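PDB 2PNW: membrane-bound lytic murein transglycosylase from Agrobacterium tumefaciens, which probably cleaves the glycan strands of peptidoglycan between N-acetylmuramic acid and N-acetylglucosamine, as lytic transglycosylases of the MltA family do. Local coordinates for residues A33-L36 with S37-N41; R160-E164 with G165-G169; K230-M234 with Q235-Q239; P305-T308 with H309-D312. One frame throughout, in Å; residues are numbered along the deposited sequence. Where two conformers were deposited one is given.

Contact 1 of 4, residues A33-L36 with S37-N41; sequences ATIL and SHLRN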
# COMPACT_ATOMS: atom_id res chain seq x y z
N ALA A 33 13.80 13.13 2.72
CA ALA A 33 13.78 14.42 2.00
C ALA A 33 12.50 14.63 1.16
O ALA A 33 11.96 15.75 1.07
CB ALA A 33 15.06 14.59 1.14
N THR A 34 11.99 13.56 0.54
CA THR A 34 10.77 13.71 -0.25
C THR A 34 9.57 13.98 0.68
O THR A 34 8.67 14.74 0.31
CB THR A 34 10.43 12.48 -1.19
OG1 THR A 34 10.19 11.31 -0.40
CG2 THR A 34 11.58 12.19 -2.13
N ILE A 35 9.55 13.32 1.84
CA ILE A 35 8.47 13.54 2.83
C ILE A 35 8.52 14.98 3.32
O ILE A 35 7.48 15.65 3.41
CB ILE A 35 8.60 12.59 4.02
CG1 ILE A 35 8.48 11.13 3.54
CG2 ILE A 35 7.44 12.83 5.02
CD1 ILE A 35 9.05 10.15 4.61
N LEU A 36 9.73 15.47 3.62
CA LEU A 36 9.86 16.85 4.13
C LEU A 36 9.39 17.87 3.09
O LEU A 36 8.64 18.80 3.41
CB LEU A 36 11.28 17.15 4.60
CG LEU A 36 11.54 18.52 5.28
CD1 LEU A 36 10.57 18.82 6.46
CD2 LEU A 36 12.97 18.60 5.77
N SER A 37 9.83 17.70 1.84
CA SER A 37 9.38 18.54 0.74
C SER A 37 7.86 18.51 0.61
O SER A 37 7.22 19.56 0.42
CB SER A 37 10.06 18.08 -0.58
OG SER A 37 9.68 18.91 -1.66
N HIS A 38 7.28 17.32 0.69
CA HIS A 38 5.83 17.20 0.61
C HIS A 38 5.16 17.97 1.77
O HIS A 38 4.20 18.73 1.55
CB HIS A 38 5.39 15.74 0.62
CG HIS A 38 3.90 15.57 0.72
ND1 HIS A 38 3.05 15.87 -0.33
CD2 HIS A 38 3.12 15.15 1.74
CE1 HIS A 38 1.80 15.65 0.05
NE2 HIS A 38 1.82 15.22 1.30
N LEU A 39 5.64 17.76 3.00
CA LEU A 39 4.96 18.38 4.16
C LEU A 39 5.13 19.89 4.20
O LEU A 39 4.36 20.59 4.88
CB LEU A 39 5.43 17.74 5.46
CG LEU A 39 5.00 16.27 5.62
CD1 LEU A 39 5.56 15.73 6.90
CD2 LEU A 39 3.45 16.13 5.62
N ARG A 40 6.13 20.40 3.48
CA ARG A 40 6.33 21.86 3.36
C ARG A 40 5.44 22.48 2.30
O ARG A 40 5.42 23.72 2.15
CB ARG A 40 7.79 22.17 3.05
CG ARG A 40 8.69 21.97 4.28
CD ARG A 40 10.16 22.12 3.88
NE ARG A 40 11.03 22.21 5.05
CZ ARG A 40 12.35 22.07 5.02
NH1 ARG A 40 12.98 21.81 3.87
NH2 ARG A 40 13.05 22.18 6.15
N ASN A 41 4.70 21.65 1.57
CA ASN A 41 3.87 22.21 0.47
C ASN A 41 2.58 21.43 0.27
O ASN A 41 1.96 21.46 -0.83
CB ASN A 41 4.67 22.33 -0.84
CG ASN A 41 4.04 23.32 -1.87
OD1 ASN A 41 3.30 24.25 -1.52
ND2 ASN A 41 4.35 23.10 -3.14

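Contact 2 of 4, residues R160-E164 with G165-G169; sequences RAIDE and GCLRG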
# COMPACT_ATOMS: atom_id res chain seq x y z
N ARG A 160 -18.86 -5.29 -10.20
CA ARG A 160 -19.63 -6.03 -11.23
C ARG A 160 -20.30 -5.08 -12.23
O ARG A 160 -20.21 -5.28 -13.46
CB ARG A 160 -20.70 -6.92 -10.59
CG ARG A 160 -21.58 -7.62 -11.64
CD ARG A 160 -22.49 -8.65 -10.98
NE ARG A 160 -23.33 -9.29 -12.00
CZ ARG A 160 -23.96 -10.45 -11.84
NH1 ARG A 160 -23.87 -11.12 -10.68
NH2 ARG A 160 -24.71 -10.94 -12.83
N ALA A 161 -20.98 -4.06 -11.70
CA ALA A 161 -21.73 -3.14 -12.56
C ALA A 161 -20.77 -2.39 -13.51
O ALA A 161 -21.08 -2.14 -14.68
CB ALA A 161 -22.53 -2.16 -11.73
N ILE A 162 -19.59 -2.07 -13.00
CA ILE A 162 -18.57 -1.37 -13.82
C ILE A 162 -18.01 -2.32 -14.90
O ILE A 162 -17.98 -1.97 -16.10
CB ILE A 162 -17.49 -0.74 -12.94
CG1 ILE A 162 -18.15 0.29 -11.98
CG2 ILE A 162 -16.38 -0.09 -13.82
CD1 ILE A 162 -17.26 0.55 -10.73
N ASP A 163 -17.65 -3.53 -14.49
CA ASP A 163 -17.20 -4.57 -15.44
C ASP A 163 -18.25 -4.88 -16.50
O ASP A 163 -17.89 -5.23 -17.63
CB ASP A 163 -16.82 -5.87 -14.72
CG ASP A 163 -15.48 -5.79 -14.00
OD1 ASP A 163 -14.75 -4.78 -14.16
OD2 ASP A 163 -15.11 -6.78 -13.31
N GLU A 164 -19.53 -4.76 -16.16
CA GLU A 164 -20.64 -5.03 -17.10
C GLU A 164 -20.96 -3.83 -18.00
O GLU A 164 -21.84 -3.91 -18.88
CB GLU A 164 -21.90 -5.49 -16.35
CG GLU A 164 -21.78 -6.86 -15.70
CD GLU A 164 -23.03 -7.22 -14.88
OE1 GLU A 164 -23.75 -6.30 -14.38
OE2 GLU A 164 -23.26 -8.42 -14.70
N GLY A 165 -20.26 -2.71 -17.78
CA GLY A 165 -20.27 -1.60 -18.75
C GLY A 165 -20.92 -0.27 -18.38
O GLY A 165 -21.16 0.56 -19.27
N CYS A 166 -21.15 0.01 -17.11
CA CYS A 166 -21.95 1.22 -16.80
C CYS A 166 -21.20 2.54 -17.06
O CYS A 166 -21.82 3.62 -17.04
CB CYS A 166 -22.53 1.18 -15.39
SG CYS A 166 -21.30 1.27 -14.07
N LEU A 167 -19.89 2.47 -17.28
CA LEU A 167 -19.06 3.68 -17.52
C LEU A 167 -18.62 3.86 -18.99
O LEU A 167 -17.84 4.77 -19.31
CB LEU A 167 -17.82 3.68 -16.62
CG LEU A 167 -18.05 3.70 -15.10
CD1 LEU A 167 -16.69 3.73 -14.35
CD2 LEU A 167 -18.93 4.87 -14.66
N ARG A 168 -19.08 2.97 -19.87
CA ARG A 168 -18.65 2.99 -21.28
C ARG A 168 -19.09 4.24 -22.03
O ARG A 168 -20.15 4.81 -21.75
CB ARG A 168 -19.25 1.79 -22.04
CG ARG A 168 -18.71 0.44 -21.64
CD ARG A 168 -19.34 -0.63 -22.54
NE ARG A 168 -18.68 -0.67 -23.86
CZ ARG A 168 -19.26 -1.04 -25.00
NH1 ARG A 168 -20.55 -1.40 -25.03
NH2 ARG A 168 -18.55 -1.04 -26.12
N GLY A 169 -18.28 4.64 -23.00
CA GLY A 169 -18.68 5.69 -23.94
C GLY A 169 -18.57 7.10 -23.38
O GLY A 169 -19.20 8.03 -23.89
O HOH W 1 -18.03 0.25 -17.55

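Contact 3 of 4, residues K230-M234 with Q235-Q239; sequences KTISM and QTIRQ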
# COMPACT_ATOMS: atom_id res chain seq x y z
N LYS A 230 -2.05 -23.94 3.79
CA LYS A 230 -0.60 -24.12 3.97
C LYS A 230 0.23 -23.58 2.80
O LYS A 230 1.42 -23.27 2.96
CB LYS A 230 -0.26 -25.58 4.25
CG LYS A 230 -0.61 -26.01 5.68
CD LYS A 230 -0.09 -27.42 5.98
CE LYS A 230 0.12 -27.64 7.47
NZ LYS A 230 -1.14 -28.03 8.20
N THR A 231 -0.39 -23.46 1.63
CA THR A 231 0.37 -23.07 0.44
C THR A 231 -0.14 -21.80 -0.22
O THR A 231 0.46 -21.34 -1.20
CB THR A 231 0.35 -24.16 -0.64
OG1 THR A 231 -1.01 -24.46 -0.99
CG2 THR A 231 1.05 -25.43 -0.15
N ILE A 232 -1.25 -21.24 0.27
CA ILE A 232 -1.86 -20.12 -0.47
C ILE A 232 -0.84 -19.00 -0.67
O ILE A 232 -0.07 -18.68 0.24
CB ILE A 232 -3.19 -19.61 0.17
CG1 ILE A 232 -3.85 -18.57 -0.74
CG2 ILE A 232 -2.98 -19.09 1.60
CD1 ILE A 232 -5.30 -18.33 -0.46
N SER A 233 -0.82 -18.44 -1.88
CA SER A 233 0.04 -17.31 -2.26
C SER A 233 -0.61 -16.61 -3.44
O SER A 233 -1.54 -17.16 -4.04
CB SER A 233 1.41 -17.84 -2.70
OG SER A 233 1.24 -18.72 -3.81
N MET A 234 -0.11 -15.42 -3.83
CA MET A 234 -0.59 -14.79 -5.06
C MET A 234 -0.54 -15.79 -6.22
O MET A 234 -1.46 -15.86 -7.05
CB MET A 234 0.23 -13.53 -5.42
CG MET A 234 -0.03 -13.04 -6.83
SD MET A 234 0.75 -11.47 -7.36
CE MET A 234 2.14 -11.98 -8.35
N GLN A 235 0.56 -16.55 -6.28
CA GLN A 235 0.78 -17.51 -7.38
C GLN A 235 -0.30 -18.60 -7.43
O GLN A 235 -0.83 -18.90 -8.50
CB GLN A 235 2.18 -18.15 -7.26
CG GLN A 235 3.34 -17.22 -7.63
CD GLN A 235 3.93 -16.44 -6.45
OE1 GLN A 235 3.26 -16.21 -5.43
NE2 GLN A 235 5.20 -16.04 -6.59
N THR A 236 -0.65 -19.19 -6.29
CA THR A 236 -1.67 -20.25 -6.31
C THR A 236 -3.08 -19.71 -6.57
O THR A 236 -3.91 -20.40 -7.18
CB THR A 236 -1.67 -21.12 -5.05
OG1 THR A 236 -2.08 -20.36 -3.90
CG2 THR A 236 -0.26 -21.67 -4.79
N ILE A 237 -3.34 -18.49 -6.12
CA ILE A 237 -4.61 -17.82 -6.42
C ILE A 237 -4.73 -17.58 -7.93
O ILE A 237 -5.75 -17.90 -8.55
CB ILE A 237 -4.76 -16.49 -5.62
CG1 ILE A 237 -4.89 -16.77 -4.10
CG2 ILE A 237 -6.00 -15.71 -6.11
CD1 ILE A 237 -4.72 -15.46 -3.22
N ARG A 238 -3.67 -17.04 -8.53
CA ARG A 238 -3.67 -16.80 -9.97
C ARG A 238 -3.80 -18.14 -10.75
O ARG A 238 -4.51 -18.20 -11.75
CB ARG A 238 -2.38 -16.11 -10.37
CG ARG A 238 -2.32 -14.60 -10.05
CD ARG A 238 -0.93 -14.09 -10.48
NE ARG A 238 -0.68 -12.66 -10.21
CZ ARG A 238 -1.00 -11.66 -11.03
NH1 ARG A 238 -1.65 -11.90 -12.15
NH2 ARG A 238 -0.66 -10.41 -10.72
N GLN A 239 -3.13 -19.18 -10.28
CA GLN A 239 -3.26 -20.52 -10.94
C GLN A 239 -4.72 -20.99 -10.89
O GLN A 239 -5.25 -21.48 -11.90
CB GLN A 239 -2.35 -21.56 -10.27
CG GLN A 239 -2.27 -22.92 -11.03
CD GLN A 239 -1.76 -22.76 -12.45
OE1 GLN A 239 -0.64 -22.29 -12.67
NE2 GLN A 239 -2.58 -23.13 -13.42
O HOH W 2 -2.90 -22.77 -2.27

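Contact 4 of 4, residues P305-T308 with H309-D312; sequences PTLT and HLDD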
# COMPACT_ATOMS: atom_id res chain seq x y z
N PRO A 305 12.35 -13.16 11.05
CA PRO A 305 13.43 -14.12 10.84
C PRO A 305 13.06 -15.31 9.94
O PRO A 305 13.94 -15.84 9.26
CB PRO A 305 13.79 -14.57 12.27
CG PRO A 305 12.56 -14.35 13.06
CD PRO A 305 11.94 -13.11 12.47
N THR A 306 11.79 -15.71 9.89
CA THR A 306 11.36 -16.76 8.95
C THR A 306 11.30 -16.29 7.49
O THR A 306 11.16 -17.11 6.57
CB THR A 306 9.99 -17.40 9.34
OG1 THR A 306 8.94 -16.43 9.26
CG2 THR A 306 10.04 -18.01 10.73
N LEU A 307 11.41 -14.98 7.27
CA LEU A 307 11.37 -14.42 5.92
C LEU A 307 12.79 -14.25 5.40
O LEU A 307 13.52 -13.34 5.82
CB LEU A 307 10.64 -13.07 5.93
CG LEU A 307 10.52 -12.26 4.64
CD1 LEU A 307 9.79 -13.03 3.54
CD2 LEU A 307 9.80 -10.94 4.97
N THR A 308 13.17 -15.12 4.46
CA THR A 308 14.55 -15.22 4.01
C THR A 308 14.75 -14.90 2.54
O THR A 308 15.86 -14.58 2.14
CB THR A 308 15.13 -16.62 4.31
OG1 THR A 308 14.32 -17.62 3.68
CG2 THR A 308 15.13 -16.87 5.81
N HIS A 309 13.69 -14.96 1.75
CA HIS A 309 13.84 -14.85 0.30
C HIS A 309 13.95 -13.42 -0.23
O HIS A 309 14.14 -13.22 -1.43
CB HIS A 309 12.77 -15.67 -0.45
CG HIS A 309 11.40 -15.06 -0.45
ND1 HIS A 309 10.52 -15.23 0.60
CD2 HIS A 309 10.74 -14.34 -1.38
CE1 HIS A 309 9.39 -14.61 0.32
NE2 HIS A 309 9.49 -14.07 -0.88
N LEU A 310 13.87 -12.43 0.67
CA LEU A 310 14.16 -11.03 0.30
C LEU A 310 15.59 -10.62 0.70
O LEU A 310 15.99 -9.48 0.50
CB LEU A 310 13.14 -10.06 0.92
CG LEU A 310 11.65 -10.39 0.74
CD1 LEU A 310 10.78 -9.30 1.36
CD2 LEU A 310 11.33 -10.58 -0.74
N ASP A 311 16.34 -11.56 1.28
CA ASP A 311 17.70 -11.26 1.75
C ASP A 311 18.65 -12.39 1.37
O ASP A 311 19.62 -12.65 2.09
CB ASP A 311 17.72 -11.06 3.27
CG ASP A 311 17.07 -9.76 3.71
OD1 ASP A 311 15.84 -9.73 3.89
OD2 ASP A 311 17.82 -8.77 3.92
N ASP A 312 18.37 -13.05 0.24
CA ASP A 312 19.20 -14.15 -0.29
C ASP A 312 19.52 -15.19 0.80
O ASP A 312 20.69 -15.54 1.02
CB ASP A 312 20.48 -13.58 -0.95
CG ASP A 312 21.30 -14.64 -1.70
OD1 ASP A 312 20.78 -15.73 -2.04
OD2 ASP A 312 22.50 -14.35 -1.97
O HOH W 3 14.32 -11.95 3.62
O HOH W 4 11.07 -16.89 3.06

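Contact 1 of 4, residues A33-L36 with S37-N41
Leu36 and Arg40, one turn apart at the C-terminal part of helix 28-39, meet with the leucine's branched end against one face of the flat head of the arginine. The two side chains slant across each other: Leu36 CD2 sits over that face of the guanidinium, displaced toward its rim, and comes within 3.6 Å of Arg40 NH2, while CG and CD1 lie against NE. With CG opposite its backbone N (chi1 -175°), Leu36 leans toward the following turn; Arg40, extended from CG to NE, starts beside its own N (chi1 -74°), so that its aliphatic part runs past Leu36 O before the head reaches the methyl. The apolar group takes a face and leaves the in-plane N-H groups to acceptors: NH2 forms salt bridges with Glu62 and Glu65 of helix 54-66, and Leu36 touches both glutamates. Ile35 and Leu39 make a different pair, lying side by side and pointing the same way, with Ile35 CG2 3.9 Å from Leu39 CD1. Both rest on Tyr45 and on helix 54-66, Ile35 through Leu61 and Leu39 through Val58. Beneath the side chains four backbone bonds link the turns, from Ser37 N to Ala33 O (3.0 Å) through to Arg40 N and Leu36 O (3.0 Å). The bond from Arg40 N is more bent, 138° at the hydrogen, than the one from Ser37 N. These i to i+4 contacts are those of the C-terminal turns of an amphipathic alpha-helix, packed on a neighbouring helix through its apolar side, with Arg40 bonded to that helix's glutamates.

Contact 2 of 4, residues R160-E164 with G165-G169
Ile162 and Leu167 form the close-packed side of this helix end, their side chains slanting across one another with Ile162 CG2 3.9 Å from Leu167 CD1. Both are buried against Phe260 of strand 259-263 and Tyr121 of strand 118-121. Cys166, itself exposed, lays SG along the margin of this packing, 3.9 Å from Ile162 CG1; a chi1 of 67° sets the sulfur between its own N and carbonyl carbon, turned back over the last helical turn. The backbone is a Schellman motif ending helix 159-163: Gly165 takes a positive phi of 113°, and Cys166 N reaches back to Ala161 O (3.2 Å). Gly165 N bonds to Ile162 O (2.9 Å), approaching from well above the carbonyl plane. The same Ile162 O accepts from a water, which accepts from Leu167 N and so bridges the helix end to the type I turn of Gly165 to Arg168. On the exposed side the packing gives way to charge. Arg160 and Glu164 extend along the helix surface and close a salt bridge, NE to OE2 at 2.8 Å; the acid lies in the guanidinium plane, yet its oxygen is met from above the carboxylate plane, 49° out of it. Asp163 turns its OD2 to Trp253 NE1.

Contact 3 of 4, residues K230-M234 with Q235-Q239
The backbone passes from an extended Ser233 straight into helix 234-243, whose first turn is closed by Ile237 N on Ser233 O (3.1 Å) and Arg238 N on Met234 O (2.9 Å). Ser233 is the N-cap, and it exchanges bonds with Thr236: its OG accepts from Thr236 N at 3.2 Å, and Thr236 OG1 accepts from Ser233 N at 3.1 Å. Each hydroxyl stands between its residue's N and carbonyl carbon (chi1 59° and 67°), which turns it to the partner's N-H. A water joins Thr236 OG1 to Thr231 OG1, extending the polar network back to Thr231 in the loop. Alongside, Ile232 CG1 lies 4.0 Å from Ile237 CG1, the two side chains crossing at a slant, with Leu227 touching both. Further round the turn Met234 and Arg238 run side by side. In the Met234 conformer described, one of two, the sulfur meets the guanidinium at its edge, in plane, and takes a weak, tentative hydrogen bond from Arg238 NE to Met234 SD (3.4 Å). NH1 forms a salt bridge with Asp182, while Phe185 makes a cation-pi contact with Arg238 and also touches Met234, so the head is held from several directions. The reciprocal bonds between the N-cap and N3 residues make this a capping box, flanked by a hydrophobic staple between Ile232 (N') and Ile237 (N4).

Contact 4 of 4, residues P305-T308 with H309-D312
This is a local turn contact in the loop between strands 299-304 and 316-324, within the 3D domain, where Leu307 meets the side chains of His309 and Leu310. A type I turn from Thr308 to Asp311 is closed by Asp311 N on Thr308 O (3.2 Å), the donor standing well above the carbonyl plane. Leu307, with CG swung to the far side from its N (chi1 177°), sends its two methyls to different partners: CD1 comes obliquely to the imidazole, 3.6 Å from His309 CE1, and CD2 lies 4.1 Å from Leu310 CD1. Phe316 of strand 316-324 touches both leucines, and Val352 touches Leu307 and His309. The imidazole is held at both nitrogens: a water in the ring plane lies 3.0 Å from His309 ND1 and accepts from Thr308 N, and NE2 bonds to Leu348 O. A second water sits beside the turn, donating to Leu307 O and to Asp311 OD1, each at 2.7 Å, and accepting weakly from Leu310 N. Facing a carbonyl acceptor, NE2 is probably the protonated donor to Leu348, while the water and the salt bridge with Arg318 at Asp311 OD1 would probably favour the charged carboxylate.

From the N terminus the four contacts follow in series; each is a local turn of one continuous stretch, and none nests in or crosses another. Contact 1 lies in the C-terminal turns of helix 28-39 and ties them to helix 54-66. Contact 2 ends helix 159-163 and leads toward strand 173-177, while contact 3 starts helix 234-243 after a loop; both belong to the MltA-specific insert, their centres 29 Å apart. Contact 4 turns the chain between strands 299-304 and 316-324 of the 3D domain. Contacts 3 and 4 come nearest, about 7 Å between closest atoms, and Thr351 touches side chains of both, linking insert and 3D domain. Contacts 1 and 3 lie on opposite sides of the chain's centre.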